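Local coordinates for protein beta-L-arabinobiosidase (Bacteroides thetaiotaomicron, PDB 5MQR) that probably hydrolyses arabinose-containing glycans of plant pectin, as a large multidomain glycosidase from a human gut bacterium, at residues G50-Q55 with I400-V405; L428-I433 with V461-P466; M911-F916 with A925-P930. All blocks are in the same frame, centred on the assembly; numbering follows the deposited sequence.

Contact 1: residues G50-Q55 with I400-V405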
loop_
_atom_site.group_PDB
_atom_site.type_symbol
_atom_site.label_atom_id
_atom_site.label_comp_id
_atom_site.label_asym_id
_atom_site.label_seq_id
_atom_site.Cartn_x
_atom_site.Cartn_y
_atom_site.Cartn_z
ATOM N N GLY A 50 5.696 -6.313 10.016
ATOM C CA GLY A 50 6.711 -7.341 9.888
ATOM C C GLY A 50 8.056 -7.067 10.512
ATOM O O GLY A 50 9.013 -7.713 10.141
ATOM N N VAL A 51 8.138 -6.134 11.464
ATOM C CA VAL A 51 9.401 -5.806 12.106
ATOM C C VAL A 51 9.765 -6.946 13.047
ATOM O O VAL A 51 8.959 -7.339 13.898
ATOM C CB VAL A 51 9.367 -4.498 12.913
ATOM C CG1 VAL A 51 10.752 -4.184 13.478
ATOM C CG2 VAL A 51 8.943 -3.341 12.041
ATOM N N HIS A 52 10.972 -7.471 12.892
ATOM C CA HIS A 52 11.499 -8.459 13.848
ATOM C C HIS A 52 12.606 -7.829 14.694
ATOM O O HIS A 52 13.644 -7.404 14.162
ATOM C CB HIS A 52 12.020 -9.697 13.131
ATOM C CG HIS A 52 10.980 -10.407 12.339
ATOM N ND1 HIS A 52 11.292 -11.389 11.438
ATOM C CD2 HIS A 52 9.638 -10.258 12.285
ATOM C CE1 HIS A 52 10.183 -11.841 10.879
ATOM N NE2 HIS A 52 9.163 -11.175 11.386
ATOM N N ASN A 53 12.365 -7.758 15.995
ATOM C CA ASN A 53 13.368 -7.296 16.941
ATOM C C ASN A 53 14.040 -8.556 17.466
ATOM O O ASN A 53 13.368 -9.388 18.088
ATOM C CB ASN A 53 12.739 -6.542 18.122
ATOM C CG ASN A 53 11.709 -5.526 17.702
ATOM O OD1 ASN A 53 10.594 -5.515 18.233
ATOM N ND2 ASN A 53 12.081 -4.634 16.794
ATOM N N ILE A 54 15.353 -8.671 17.238
ATOM C CA ILE A 54 16.142 -9.841 17.589
ATOM C C ILE A 54 17.281 -9.444 18.535
ATOM O O ILE A 54 18.150 -8.648 18.162
ATOM C CB ILE A 54 16.762 -10.505 16.344
ATOM C CG1 ILE A 54 15.683 -10.839 15.308
ATOM C CG2 ILE A 54 17.519 -11.778 16.725
ATOM C CD1 ILE A 54 14.593 -11.800 15.782
ATOM N N GLN A 55 17.282 -10.010 19.743
ATOM C CA GLN A 55 18.370 -9.776 20.675
ATOM C C GLN A 55 19.566 -10.669 20.320
ATOM O O GLN A 55 19.439 -11.875 20.143
ATOM C CB GLN A 55 17.919 -10.023 22.108
ATOM C CG GLN A 55 18.814 -9.456 23.187
ATOM C CD GLN A 55 18.280 -9.758 24.576
ATOM O OE1 GLN A 55 18.016 -10.915 24.909
ATOM N NE2 GLN A 55 18.074 -8.727 25.373
ATOM N N ILE A 400 19.355 -6.277 17.112
ATOM C CA ILE A 400 19.188 -5.879 15.712
ATOM C C ILE A 400 17.680 -5.895 15.373
ATOM O O ILE A 400 16.920 -6.619 15.983
ATOM C CB ILE A 400 20.047 -6.769 14.760
ATOM C CG1 ILE A 400 20.404 -6.022 13.465
ATOM C CG2 ILE A 400 19.367 -8.120 14.443
ATOM C CD1 ILE A 400 21.481 -6.703 12.612
ATOM N N SER A 401 17.255 -5.061 14.435
ATOM C CA SER A 401 15.889 -5.124 13.930
ATOM C C SER A 401 15.918 -5.229 12.430
ATOM O O SER A 401 16.682 -4.545 11.759
ATOM C CB SER A 401 15.045 -3.920 14.360
ATOM O OG SER A 401 14.492 -4.114 15.662
ATOM N N ARG A 402 15.085 -6.121 11.919
ATOM C CA ARG A 402 14.836 -6.238 10.496
ATOM C C ARG A 402 13.499 -5.557 10.195
ATOM O O ARG A 402 12.492 -5.883 10.800
ATOM C CB ARG A 402 14.762 -7.696 10.113
ATOM C CG ARG A 402 14.446 -7.934 8.653
ATOM C CD ARG A 402 13.826 -9.302 8.539
ATOM N NE ARG A 402 13.727 -9.749 7.172
ATOM C CZ ARG A 402 13.076 -10.841 6.772
ATOM N NH1 ARG A 402 12.411 -11.606 7.631
ATOM N NH2 ARG A 402 13.074 -11.144 5.473
ATOM N N ILE A 403 13.511 -4.648 9.236
ATOM C CA ILE A 403 12.315 -3.927 8.803
ATOM C C ILE A 403 12.074 -4.249 7.319
ATOM O O ILE A 403 12.919 -3.921 6.482
ATOM C CB ILE A 403 12.484 -2.422 9.026
ATOM C CG1 ILE A 403 12.701 -2.165 10.526
ATOM C CG2 ILE A 403 11.285 -1.659 8.489
ATOM C CD1 ILE A 403 13.605 -0.995 10.820
ATOM N N PRO A 404 10.947 -4.929 6.999
ATOM C CA PRO A 404 10.701 -5.276 5.585
ATOM C C PRO A 404 10.549 -4.065 4.672
ATOM O O PRO A 404 9.995 -3.062 5.087
ATOM C CB PRO A 404 9.408 -6.101 5.626
ATOM C CG PRO A 404 9.437 -6.708 7.001
ATOM C CD PRO A 404 9.998 -5.620 7.887
ATOM N N VAL A 405 11.107 -4.188 3.471
ATOM C CA VAL A 405 11.111 -3.161 2.438
ATOM C C VAL A 405 10.497 -3.799 1.184
ATOM O O VAL A 405 10.802 -4.961 0.862
ATOM C CB VAL A 405 12.542 -2.673 2.173
ATOM C CG1 VAL A 405 12.612 -1.682 1.022
ATOM C CG2 VAL A 405 13.102 -2.045 3.445
#

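Contact 2: residues L428-I433 with V461-P466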
loop_
_atom_site.group_PDB
_atom_site.type_symbol
_atom_site.label_atom_id
_atom_site.label_comp_id
_atom_site.label_asym_id
_atom_site.label_seq_id
_atom_site.Cartn_x
_atom_site.Cartn_y
_atom_site.Cartn_z
ATOM N N LEU A 428 8.124 -15.214 8.329
ATOM C CA LEU A 428 6.932 -14.584 8.895
ATOM C C LEU A 428 6.910 -13.083 8.622
ATOM O O LEU A 428 6.992 -12.250 9.532
ATOM C CB LEU A 428 6.792 -14.887 10.379
ATOM C CG LEU A 428 6.706 -16.368 10.744
ATOM C CD1 LEU A 428 6.432 -16.534 12.239
ATOM C CD2 LEU A 428 5.650 -17.100 9.942
ATOM N N THR A 429 6.723 -12.782 7.339
ATOM C CA THR A 429 6.697 -11.426 6.770
ATOM C C THR A 429 5.544 -10.564 7.306
ATOM O O THR A 429 5.649 -9.349 7.347
ATOM C CB THR A 429 6.587 -11.507 5.206
ATOM O OG1 THR A 429 5.509 -12.381 4.833
ATOM C CG2 THR A 429 7.871 -12.053 4.582
ATOM N N ASN A 430 4.450 -11.200 7.690
ATOM C CA ASN A 430 3.274 -10.517 8.209
ATOM C C ASN A 430 3.191 -10.462 9.746
ATOM O O ASN A 430 2.174 -9.987 10.278
ATOM C CB ASN A 430 2.022 -11.214 7.685
ATOM C CG ASN A 430 1.869 -11.082 6.197
ATOM O OD1 ASN A 430 1.924 -9.979 5.636
ATOM N ND2 ASN A 430 1.658 -12.199 5.542
ATOM N N TRP A 431 4.221 -10.943 10.447
ATOM C CA TRP A 431 4.226 -10.943 11.913
ATOM C C TRP A 431 5.305 -10.037 12.445
ATOM O O TRP A 431 6.400 -10.013 11.921
ATOM C CB TRP A 431 4.400 -12.346 12.447
ATOM C CG TRP A 431 3.145 -13.118 12.394
ATOM C CD1 TRP A 431 2.640 -13.778 11.317
ATOM C CD2 TRP A 431 2.204 -13.294 13.450
ATOM N NE1 TRP A 431 1.447 -14.378 11.639
ATOM C CE2 TRP A 431 1.155 -14.100 12.947
ATOM C CE3 TRP A 431 2.161 -12.874 14.793
ATOM C CZ2 TRP A 431 0.062 -14.484 13.726
ATOM C CZ3 TRP A 431 1.087 -13.260 15.577
ATOM C CH2 TRP A 431 0.038 -14.057 15.038
ATOM N N ASN A 432 4.953 -9.249 13.451
ATOM C CA ASN A 432 5.914 -8.470 14.222
ATOM C C ASN A 432 6.376 -9.331 15.383
ATOM O O ASN A 432 5.562 -9.957 16.043
ATOM C CB ASN A 432 5.276 -7.177 14.683
ATOM C CG ASN A 432 4.988 -6.254 13.510
ATOM O OD1 ASN A 432 4.343 -6.652 12.532
ATOM N ND2 ASN A 432 5.534 -5.061 13.556
ATOM N N ILE A 433 7.687 -9.422 15.567
ATOM C CA ILE A 433 8.284 -10.378 16.472
ATOM C C ILE A 433 9.306 -9.645 17.354
ATOM O O ILE A 433 10.136 -8.875 16.871
ATOM C CB ILE A 433 8.930 -11.536 15.674
ATOM C CG1 ILE A 433 7.855 -12.386 15.005
ATOM C CG2 ILE A 433 9.757 -12.438 16.574
ATOM C CD1 ILE A 433 8.427 -13.429 14.084
ATOM N N VAL A 461 4.673 -11.549 20.070
ATOM C CA VAL A 461 4.323 -11.481 18.651
ATOM C C VAL A 461 3.071 -10.595 18.486
ATOM O O VAL A 461 2.212 -10.592 19.366
ATOM C CB VAL A 461 4.156 -12.887 18.022
ATOM C CG1 VAL A 461 5.425 -13.710 18.193
ATOM C CG2 VAL A 461 3.012 -13.663 18.615
ATOM N N GLU A 462 3.013 -9.808 17.403
ATOM C CA GLU A 462 1.878 -8.950 17.067
ATOM C C GLU A 462 1.489 -9.249 15.618
ATOM O O GLU A 462 2.345 -9.236 14.729
ATOM C CB GLU A 462 2.170 -7.435 17.130
ATOM C CG GLU A 462 2.941 -6.884 18.310
ATOM C CD GLU A 462 2.712 -5.382 18.610
ATOM O OE1 GLU A 462 2.164 -4.638 17.783
ATOM O OE2 GLU A 462 3.060 -4.937 19.748
ATOM N N ARG A 463 0.202 -9.488 15.381
ATOM C CA ARG A 463 -0.330 -9.607 14.014
ATOM C C ARG A 463 -1.100 -8.332 13.678
ATOM O O ARG A 463 -2.186 -8.083 14.219
ATOM C CB ARG A 463 -1.230 -10.846 13.869
ATOM C CG ARG A 463 -1.744 -11.115 12.475
ATOM C CD ARG A 463 -0.621 -11.326 11.483
ATOM N NE ARG A 463 -0.995 -11.988 10.230
ATOM C CZ ARG A 463 -1.405 -11.381 9.114
ATOM N NH1 ARG A 463 -1.573 -10.061 9.048
ATOM N NH2 ARG A 463 -1.652 -12.106 8.033
ATOM N N LYS A 464 -0.516 -7.505 12.821
ATOM C CA LYS A 464 -1.225 -6.344 12.315
ATOM C C LYS A 464 -2.245 -6.765 11.232
ATOM O O LYS A 464 -1.943 -7.578 10.368
ATOM C CB LYS A 464 -0.237 -5.323 11.775
ATOM C CG LYS A 464 -0.820 -3.936 11.693
ATOM C CD LYS A 464 0.268 -2.865 11.701
ATOM C CE LYS A 464 -0.394 -1.526 11.872
ATOM N NZ LYS A 464 0.591 -0.438 11.741
ATOM N N ILE A 465 -3.458 -6.241 11.323
ATOM C CA ILE A 465 -4.548 -6.565 10.389
ATOM C C ILE A 465 -5.215 -5.266 9.946
ATOM O O ILE A 465 -4.974 -4.222 10.561
ATOM C CB ILE A 465 -5.591 -7.480 11.041
ATOM C CG1 ILE A 465 -6.136 -6.846 12.315
ATOM C CG2 ILE A 465 -4.984 -8.843 11.319
ATOM C CD1 ILE A 465 -7.431 -7.442 12.771
ATOM N N PRO A 466 -6.057 -5.316 8.887
ATOM C CA PRO A 466 -6.813 -4.114 8.512
ATOM C C PRO A 466 -7.677 -3.621 9.673
ATOM O O PRO A 466 -8.354 -4.421 10.319
ATOM C CB PRO A 466 -7.698 -4.581 7.338
ATOM C CG PRO A 466 -7.055 -5.816 6.831
ATOM C CD PRO A 466 -6.397 -6.466 8.031
HETATM O O HOH W 1 0.526 -7.491 8.923
HETATM O O HOH W 2 2.035 -7.729 11.674
#

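Contact 3: residues M911-F916 with A925-P930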
loop_
_atom_site.group_PDB
_atom_site.type_symbol
_atom_site.label_atom_id
_atom_site.label_comp_id
_atom_site.label_asym_id
_atom_site.label_seq_id
_atom_site.Cartn_x
_atom_site.Cartn_y
_atom_site.Cartn_z
HETATM N N MSE A 911 -9.944 13.947 -33.225
HETATM C CA MSE A 911 -8.987 15.020 -32.929
HETATM C C MSE A 911 -9.129 16.186 -33.859
HETATM O O MSE A 911 -8.305 17.079 -33.826
HETATM C CB MSE A 911 -7.575 14.458 -33.051
HETATM C CG MSE A 911 -7.438 13.129 -32.301
HETATM SE SE MSE A 911 -5.683 12.351 -32.709
HETATM C CE MSE A 911 -6.149 11.571 -34.450
ATOM N N ASP A 912 -10.172 16.210 -34.676
ATOM C CA ASP A 912 -10.361 17.257 -35.664
ATOM C C ASP A 912 -11.533 18.110 -35.251
ATOM O O ASP A 912 -12.628 17.611 -35.063
ATOM C CB ASP A 912 -10.616 16.638 -37.034
ATOM C CG ASP A 912 -10.520 17.662 -38.198
ATOM O OD1 ASP A 912 -10.611 18.900 -38.000
ATOM O OD2 ASP A 912 -10.373 17.200 -39.356
ATOM N N GLU A 913 -11.299 19.410 -35.152
ATOM C CA GLU A 913 -12.354 20.397 -34.863
ATOM C C GLU A 913 -13.452 20.452 -35.911
ATOM O O GLU A 913 -14.526 20.958 -35.634
ATOM C CB GLU A 913 -11.747 21.800 -34.772
ATOM C CG GLU A 913 -10.918 22.015 -33.515
ATOM C CD GLU A 913 -10.328 23.416 -33.428
ATOM O OE1 GLU A 913 -10.280 24.126 -34.475
ATOM O OE2 GLU A 913 -9.905 23.777 -32.299
ATOM N N LYS A 914 -13.144 20.002 -37.122
ATOM C CA LYS A 914 -14.121 19.896 -38.183
ATOM C C LYS A 914 -14.860 18.576 -38.117
ATOM O O LYS A 914 -15.881 18.397 -38.780
ATOM C CB LYS A 914 -13.422 20.049 -39.535
ATOM C CG LYS A 914 -12.622 21.336 -39.659
ATOM C CD LYS A 914 -13.518 22.543 -39.423
ATOM C CE LYS A 914 -12.901 23.842 -39.932
ATOM N NZ LYS A 914 -13.838 24.996 -39.819
ATOM N N GLY A 915 -14.306 17.646 -37.355
ATOM C CA GLY A 915 -14.953 16.391 -37.027
ATOM C C GLY A 915 -15.751 16.447 -35.735
ATOM O O GLY A 915 -16.735 17.186 -35.634
ATOM N N PHE A 916 -15.315 15.663 -34.753
ATOM C CA PHE A 916 -16.049 15.529 -33.508
ATOM C C PHE A 916 -15.478 16.330 -32.340
ATOM O O PHE A 916 -16.140 16.452 -31.309
ATOM C CB PHE A 916 -16.186 14.047 -33.141
ATOM C CG PHE A 916 -16.880 13.248 -34.195
ATOM C CD1 PHE A 916 -18.263 13.328 -34.345
ATOM C CD2 PHE A 916 -16.160 12.458 -35.077
ATOM C CE1 PHE A 916 -18.921 12.624 -35.348
ATOM C CE2 PHE A 916 -16.810 11.735 -36.081
ATOM C CZ PHE A 916 -18.188 11.822 -36.221
ATOM N N ALA A 925 -22.445 14.723 -34.458
ATOM C CA ALA A 925 -22.311 14.809 -35.903
ATOM C C ALA A 925 -21.110 15.670 -36.214
ATOM O O ALA A 925 -20.738 16.559 -35.433
ATOM C CB ALA A 925 -23.564 15.416 -36.524
ATOM N N GLU A 926 -20.480 15.399 -37.340
ATOM C CA GLU A 926 -19.268 16.125 -37.687
ATOM C C GLU A 926 -19.561 17.624 -37.818
ATOM O O GLU A 926 -20.519 18.026 -38.470
ATOM C CB GLU A 926 -18.638 15.555 -38.963
ATOM C CG GLU A 926 -19.534 15.624 -40.196
ATOM C CD GLU A 926 -18.935 14.980 -41.408
ATOM O OE1 GLU A 926 -17.692 14.867 -41.503
ATOM O OE2 GLU A 926 -19.737 14.594 -42.282
ATOM N N ARG A 927 -18.718 18.444 -37.209
ATOM C CA ARG A 927 -18.951 19.893 -37.157
ATOM C C ARG A 927 -18.913 20.589 -38.533
ATOM O O ARG A 927 -19.565 21.625 -38.718
ATOM C CB ARG A 927 -17.976 20.529 -36.180
ATOM C CG ARG A 927 -18.233 20.053 -34.758
ATOM C CD ARG A 927 -17.198 20.577 -33.790
ATOM N NE ARG A 927 -17.403 21.989 -33.494
ATOM C CZ ARG A 927 -16.481 22.818 -32.997
ATOM N NH1 ARG A 927 -15.237 22.411 -32.722
ATOM N NH2 ARG A 927 -16.805 24.084 -32.774
ATOM N N ARG A 928 -18.174 20.006 -39.488
ATOM C CA ARG A 928 -18.120 20.496 -40.882
ATOM C C ARG A 928 -19.403 20.357 -41.693
ATOM O O ARG A 928 -19.522 20.962 -42.757
ATOM C CB ARG A 928 -17.006 19.778 -41.669
ATOM C CG ARG A 928 -17.227 18.279 -41.911
ATOM C CD ARG A 928 -16.169 17.729 -42.855
ATOM N NE ARG A 928 -14.849 17.720 -42.232
ATOM C CZ ARG A 928 -14.413 16.800 -41.368
ATOM N NH1 ARG A 928 -15.178 15.772 -40.993
ATOM N NH2 ARG A 928 -13.188 16.898 -40.874
ATOM N N HIS A 929 -20.336 19.524 -41.247
ATOM C CA HIS A 929 -21.479 19.233 -42.073
ATOM C C HIS A 929 -22.438 20.436 -42.129
ATOM O O HIS A 929 -22.769 21.015 -41.085
ATOM C CB HIS A 929 -22.201 17.970 -41.622
ATOM C CG HIS A 929 -23.089 17.409 -42.676
ATOM N ND1 HIS A 929 -24.398 17.794 -42.807
ATOM C CD2 HIS A 929 -22.848 16.535 -43.678
ATOM C CE1 HIS A 929 -24.938 17.178 -43.843
ATOM N NE2 HIS A 929 -24.018 16.402 -44.386
ATOM N N PRO A 930 -22.871 20.827 -43.351
ATOM C CA PRO A 930 -23.722 22.021 -43.461
ATOM C C PRO A 930 -25.050 21.944 -42.704
ATOM O O PRO A 930 -25.606 22.975 -42.363
ATOM C CB PRO A 930 -23.980 22.152 -44.984
ATOM C CG PRO A 930 -22.934 21.310 -45.656
ATOM C CD PRO A 930 -22.546 20.244 -44.673
#

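Contact 1: residues G50-Q55 with I400-V405
Strands 52-57 and 397-403 run antiparallel as neighbours in the large mixed sheet, although some 340 residues of chain lie between them, and the pairing of H52, N53 and I54 with R402, S401 and I400 is a compact example of how stretches far apart in sequence become adjacent strands of one sheet. H52 and I54 make hydrogen-bonded pairs with R402 and I400, as in H52 N to R402 O at 3.0 Å and I54 N to I400 O at 2.9 Å. N53 and S401 form the non-hydrogen-bonded pair between them, and here a side-chain bond takes over: N53 ND2 gives a hydrogen to S401 OG at 2.7 Å, with OG almost in the amide plane. ND2 also bonds V351 O, and these two partners probably hold the amide in its rotation; S401 OG has a further bond to Y391 OH. On the other face, H52 and R402 lie alongside each other, planes 67° apart, with H52 CE1 3.9 Å from R402 NH1. R402 reaches that far because CG stands opposite the backbone N (chi1 178°) and the chain stays extended; Y114 OH then bonds both H52 ND1 and R402 NH1, and D386 pairs with NH2. I54 CB rests 4.0 Å from I400 CG2. Where the pairing ends, V51 CG1 packs at 4.1 Å on I403 CG1, and G50 O sits 3.2 Å from P404 CD. The pair is enclosed within the sheet: strand 387-393 continues it beyond 397-403, S401 bonding V389 through the backbone while W388 packs on I400 and R402, and strand 431-435 lies parallel to 52-57 on its other side.

Contact 2: residues L428-I433 with V461-P466
N430 lays its CB over the centre of the R463 guanidinium, 3.7 Å from R463 CZ, and its amide is turned only 16° from that plane, so two flat groups run alongside each other. Its ND2 bonds the sulfonate of a bound HEPES molecule. The N430 carbonyl faces the strand opposite through water: water 2 lies 2.7 Å from N430 O and accepts from K464 N at 2.8 Å, while N432 OD1 is a further partner of the same water. Water 1 lies between N430 O and K464 O. R463 NH1 also donates to K464 O, with the carbonyl near the guanidinium plane, which helps to hold that group's rotation. W431 follows, ending the type I turn that begins at L428. R463 crosses its indole at about a right angle. R463 CB lies 3.7 Å from the centroid of the six-membered ring of W431, over its face, a CH-pi contact; CG opposite the backbone N (chi1 -176°) and the bend at the next bond bring R463 CD back over the same face, nearer the rim. D417 OD2 binds both W431 NE1 and R463 NE, tying ring and guanidinium to one carboxylate. W431 CZ3 meets V461 CG2 at 3.6 Å, and the indole also touches I604, V607 and L448 of the second sheet, consistent with the packing of two sheets in a beta sandwich. N432 makes the antiparallel hydrogen-bonded pair with E462, N432 N to E462 O at 2.9 Å and the reverse bond equally short. Their side chains leave on the face away from the indole: the amide of N432 meets G50 N and V48 O, and E462 pairs with R566. I433 lies across from V461 as a non-hydrogen-bonded pair, CG1 to CG1 at 4.2 Å.

Contact 3: residues M911-F916 with A925-P930
R928 offers its guanidinium to the other loop both over a face and along its edge. K914 O lies 3.4 Å above the plane, over the group's centre, while two carboxylates come to the edge: D912 OD2 reaches R928 NH2 at 3.2 Å in a salt bridge, and E926 OE1, of R928's own loop, takes a hydrogen from R928 NH1 at 2.7 Å in a second one. The D912 carboxylate is turned 76° from the guanidinium. E909 adds another negative partner to R928, and R884 shares E926 with it. With an alanine in place of R928, D912 would probably be left without its cationic mate here and the two loops would lose the charged link between them. F916 brings CE1 of its ring within 3.8 Å of E926 N, and the ring of Y889 meets that of F916 with planes at about 65°. Each segment contains a type I turn, D912 to G915 and E926 to H929, and the two turns flank the short strands 917-918 and 921-922 in the glycoside hydrolase region, probably an (alpha/alpha)6 barrel. D912 OD1 accepts from K914 N in an Asx turn, approached from above the carboxylate plane. Backbone joins the turns directly: R927 N donates to G915 O at 2.8 Å, and R928 N to K914 O at 2.9 Å. The bent chain of R927 folds back over E913 O, with R927 CD 3.3 Å away and NH1 bonded to S917 O.

In the fold
Contacts 1 and 2 are adjoining steps across one sheet, their centres 11 Å apart, joined where strand 52-57 lies beside strand 431-435. N53 N stands 2.6 Å from I433 O, a probable hydrogen bond, and H52 NE2 bonds L428 O, at the start of the turn within contact 2. A bound HEPES (EPE), probably from the crystallisation liquor, touches contact 2 at about 3 Å from the side chain of N430. The same EPE lies about 7 Å from the side chain of H52. A sodium ion lies about 8 Å from the side chain of K464. Contact 3 stands apart in the glycoside hydrolase region, its centre about 63 Å from that of contact 1 and about 60 Å from that of contact 2.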